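PDB 3TPF: ornithine carbamoyltransferase from Campylobacter jejuni subsp. jejuni, which catalyses the reversible transfer of the carbamoyl group from carbamoyl phosphate to L-ornithine, giving L-citrulline and phosphate in arginine biosynthesis. Local coordinates for residues P126-G131 and F283-N288. Numbering follows the deposited sequence.
Sequences PTQVLG and FEEARN
Q128 and E285 meet across the contact between helix 126-138 of the carbamoyl phosphate domain and helix 279-302, whose segment 283-288 falls in the ornithine-binding part of the chain. The amide nitrogen NE2 of Q128 points a weak and doubtful hydrogen bond at OE2 of E285, 3.2 Å away and bent to 121° at the hydrogen; the position of OE2 is itself uncertain. The two side chains cross nearly at a right angle, and their amide and carboxylate planes stand 61° apart. With CG anti to the backbone N (chi1 178°) and the chain extended beyond it, E285 reaches across to the glutamine, whose own chain is bent at chi2. D132 OD1 also takes a weak bond from Q128 NE2, while E285 OE1 accepts the backbone N-H of H260.

Between the two segments, the CA atoms of G131 and N288 are the nearest, 5.7 Å apart. Here the carbonyl oxygen of G131 lies 4.4 Å from CB of N288. The asparagine amide turns to other partners: ND2 donates to T135 and E138 on helix 126-138, and OD1 accepts from K27.

Q128 belongs to the predicted carbamoyl phosphate site and touches C261 and R289, also assigned to it. Its NE2 has two weak acceptor partners, E285 OE2 and D132 OD1, which may together bias the orientation of the amide. A buried amide of the predicted substrate site therefore abuts a carboxylate already held through OE1, and the backbone approach at G131 and N288 is the more secure part of the contact.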
ATOM      1  N   PRO B 126       9.909 -15.676 -15.589  1.00 39.36           N
ATOM      2  CA  PRO B 126       9.073 -15.872 -16.792  1.00 38.62           C
ATOM      3  C   PRO B 126       8.203 -14.751 -17.233  1.00 36.79           C
ATOM      4  O   PRO B 126       8.000 -14.630 -18.440  1.00 41.42           O
ATOM      5  CB  PRO B 126       8.157 -17.015 -16.396  1.00 38.92           C
ATOM      6  CG  PRO B 126       8.069 -16.890 -14.911  1.00 39.26           C
ATOM      7  CD  PRO B 126       9.467 -16.536 -14.491  1.00 39.26           C
ATOM      8  N   THR B 127       7.614 -13.984 -16.353  1.00 35.25           N
ATOM      9  CA  THR B 127       6.742 -12.863 -16.849  1.00 36.23           C
ATOM     10  C   THR B 127       7.598 -11.845 -17.666  1.00 36.66           C
ATOM     11  O   THR B 127       7.177 -11.312 -18.700  1.00 36.42           O
ATOM     12  CB  THR B 127       5.993 -12.107 -15.765  1.00 35.41           C
ATOM     13  OG1 THR B 127       6.950 -11.624 -14.802  1.00 38.49           O
ATOM     14  CG2 THR B 127       4.973 -12.967 -15.092  1.00 34.29           C
ATOM     15  N   GLN B 128       8.863 -11.725 -17.296  1.00 36.53           N
ATOM     16  CA  GLN B 128       9.767 -10.867 -18.051  1.00 37.85           C
ATOM     17  C   GLN B 128      10.012 -11.398 -19.484  1.00 36.33           C
ATOM     18  O   GLN B 128       9.983 -10.675 -20.489  1.00 33.77           O
ATOM     19  CB  GLN B 128      11.090 -10.696 -17.284  1.00 41.62           C
ATOM     20  CG  GLN B 128      12.039  -9.754 -17.979  1.00 46.75           C
ATOM     21  CD  GLN B 128      11.558  -8.271 -18.067  1.00 50.54           C
ATOM     22  OE1 GLN B 128      10.906  -7.762 -17.141  1.00 55.23           O
ATOM     23  NE2 GLN B 128      11.951  -7.563 -19.166  1.00 50.29           N
ATOM     24  N   VAL B 129      10.318 -12.682 -19.554  1.00 35.64           N
ATOM     25  CA  VAL B 129      10.567 -13.278 -20.863  1.00 35.06           C
ATOM     26  C   VAL B 129       9.332 -13.167 -21.677  1.00 34.34           C
ATOM     27  O   VAL B 129       9.426 -12.878 -22.841  1.00 35.34           O
ATOM     28  CB  VAL B 129      11.070 -14.654 -20.706  1.00 35.83           C
ATOM     29  CG1 VAL B 129      10.988 -15.409 -22.007  1.00 37.42           C
ATOM     30  CG2 VAL B 129      12.456 -14.588 -20.069  1.00 36.70           C
ATOM     31  N   LEU B 130       8.151 -13.279 -21.090  1.00 33.57           N
ATOM     32  CA  LEU B 130       6.937 -13.144 -21.943  1.00 34.16           C
ATOM     33  C   LEU B 130       6.900 -11.772 -22.533  1.00 34.49           C
ATOM     34  O   LEU B 130       6.510 -11.572 -23.676  1.00 36.36           O
ATOM     35  CB  LEU B 130       5.660 -13.353 -21.169  1.00 33.19           C
ATOM     36  CG  LEU B 130       5.139 -14.753 -20.996  1.00 33.85           C
ATOM     37  CD1 LEU B 130       3.969 -14.681 -20.115  1.00 32.79           C
ATOM     38  CD2 LEU B 130       4.745 -15.401 -22.277  1.00 35.28           C
ATOM     39  N   GLY B 131       7.293 -10.787 -21.738  1.00 34.02           N
ATOM     40  CA  GLY B 131       7.246  -9.372 -22.211  1.00 34.64           C
ATOM     41  C   GLY B 131       8.279  -9.017 -23.282  1.00 36.32           C
ATOM     42  O   GLY B 131       8.009  -8.338 -24.261  1.00 37.21           O
ATOM     43  N   PHE B 283      12.212   0.784 -23.487  1.00 39.42           N
ATOM     44  CA  PHE B 283      11.159   1.249 -22.609  1.00 41.30           C
ATOM     45  C   PHE B 283       9.803   0.747 -23.049  1.00 41.79           C
ATOM     46  O   PHE B 283       8.904   0.746 -22.246  1.00 41.44           O
ATOM     47  CB  PHE B 283      11.155   2.807 -22.406  1.00 43.55           C
ATOM     48  CG  PHE B 283      12.324   3.301 -21.616  1.00 45.16           C
ATOM     49  CD1 PHE B 283      12.483   2.947 -20.304  1.00 45.31           C
ATOM     50  CD2 PHE B 283      13.319   4.034 -22.217  1.00 48.72           C
ATOM     51  CE1 PHE B 283      13.603   3.326 -19.568  1.00 47.53           C
ATOM     52  CE2 PHE B 283      14.427   4.456 -21.490  1.00 50.54           C
ATOM     53  CZ  PHE B 283      14.564   4.104 -20.154  1.00 49.91           C
ATOM     54  N   GLU B 284       9.626   0.405 -24.320  1.00 43.68           N
ATOM     55  CA  GLU B 284       8.405  -0.263 -24.704  1.00 45.24           C
ATOM     56  C   GLU B 284       8.413  -1.660 -24.008  1.00 42.16           C
ATOM     57  O   GLU B 284       7.408  -2.146 -23.472  1.00 38.86           O
ATOM     58  CB  GLU B 284       8.282  -0.379 -26.218  1.00 52.49           C
ATOM     59  CG  GLU B 284       7.302   0.606 -26.870  1.00 62.16           C
ATOM     60  CD  GLU B 284       5.855   0.517 -26.291  1.00 72.36           C
ATOM     61  OE1 GLU B 284       5.170   1.586 -26.148  1.00 80.53           O
ATOM     62  OE2 GLU B 284       5.368  -0.627 -25.983  1.00 77.88           O
ATOM     63  N   GLU B 285       9.599  -2.251 -23.973  1.00 40.68           N
ATOM     64  CA  GLU B 285       9.802  -3.548 -23.371  1.00 39.63           C
ATOM     65  C   GLU B 285       9.239  -3.432 -21.957  1.00 38.96           C
ATOM     66  O   GLU B 285       8.392  -4.194 -21.593  1.00 37.62           O
ATOM     67  CB  GLU B 285      11.291  -3.961 -23.354  1.00 40.41           C
ATOM     68  CG  GLU B 285      11.621  -5.317 -22.695  1.00 39.09           C
ATOM     69  CD  GLU B 285      13.130  -5.587 -22.435  1.00 39.14           C
ATOM     70  OE1 GLU B 285      13.902  -4.703 -22.858  1.00 39.47           O
ATOM     71  OE2 GLU B 285      13.506  -6.670 -21.824  1.00 37.12           O
ATOM     72  N   ALA B 286       9.753  -2.471 -21.181  1.00 39.75           N
ATOM     73  CA  ALA B 286       9.320  -2.162 -19.800  1.00 39.01           C
ATOM     74  C   ALA B 286       7.809  -2.129 -19.620  1.00 40.75           C
ATOM     75  O   ALA B 286       7.187  -2.792 -18.818  1.00 40.15           O
ATOM     76  CB  ALA B 286       9.852  -0.779 -19.493  1.00 38.96           C
ATOM     77  N   ARG B 287       7.208  -1.337 -20.451  1.00 44.98           N
ATOM     78  CA  ARG B 287       5.804  -1.142 -20.420  1.00 46.40           C
ATOM     79  C   ARG B 287       5.058  -2.366 -20.867  1.00 43.65           C
ATOM     80  O   ARG B 287       3.958  -2.611 -20.426  1.00 44.19           O
ATOM     81  CB  ARG B 287       5.507  -0.002 -21.364  1.00 56.55           C
ATOM     82  CG  ARG B 287       4.073   0.421 -21.433  1.00 66.75           C
ATOM     83  CD  ARG B 287       3.973   1.330 -22.622  1.00 74.84           C
ATOM     84  NE  ARG B 287       2.821   2.213 -22.547  1.00 84.78           N
ATOM     85  CZ  ARG B 287       2.127   2.596 -23.615  1.00 96.59           C
ATOM     86  NH1 ARG B 287       2.454   2.136 -24.841  1.00 97.48           N
ATOM     87  NH2 ARG B 287       1.087   3.417 -23.463  1.00105.64           N
ATOM     88  N   ASN B 288       5.617  -3.119 -21.793  1.00 41.95           N
ATOM     89  CA  ASN B 288       4.868  -4.241 -22.424  1.00 40.10           C
ATOM     90  C   ASN B 288       4.642  -5.455 -21.443  1.00 38.08           C
ATOM     91  O   ASN B 288       3.818  -6.285 -21.640  1.00 37.54           O
ATOM     92  CB  ASN B 288       5.613  -4.746 -23.654  1.00 40.85           C
ATOM     93  CG  ASN B 288       5.328  -3.977 -24.935  1.00 41.23           C
ATOM     94  OD1 ASN B 288       4.365  -3.249 -25.012  1.00 42.39           O
ATOM     95  ND2 ASN B 288       6.193  -4.149 -25.958  1.00 40.81           N
TER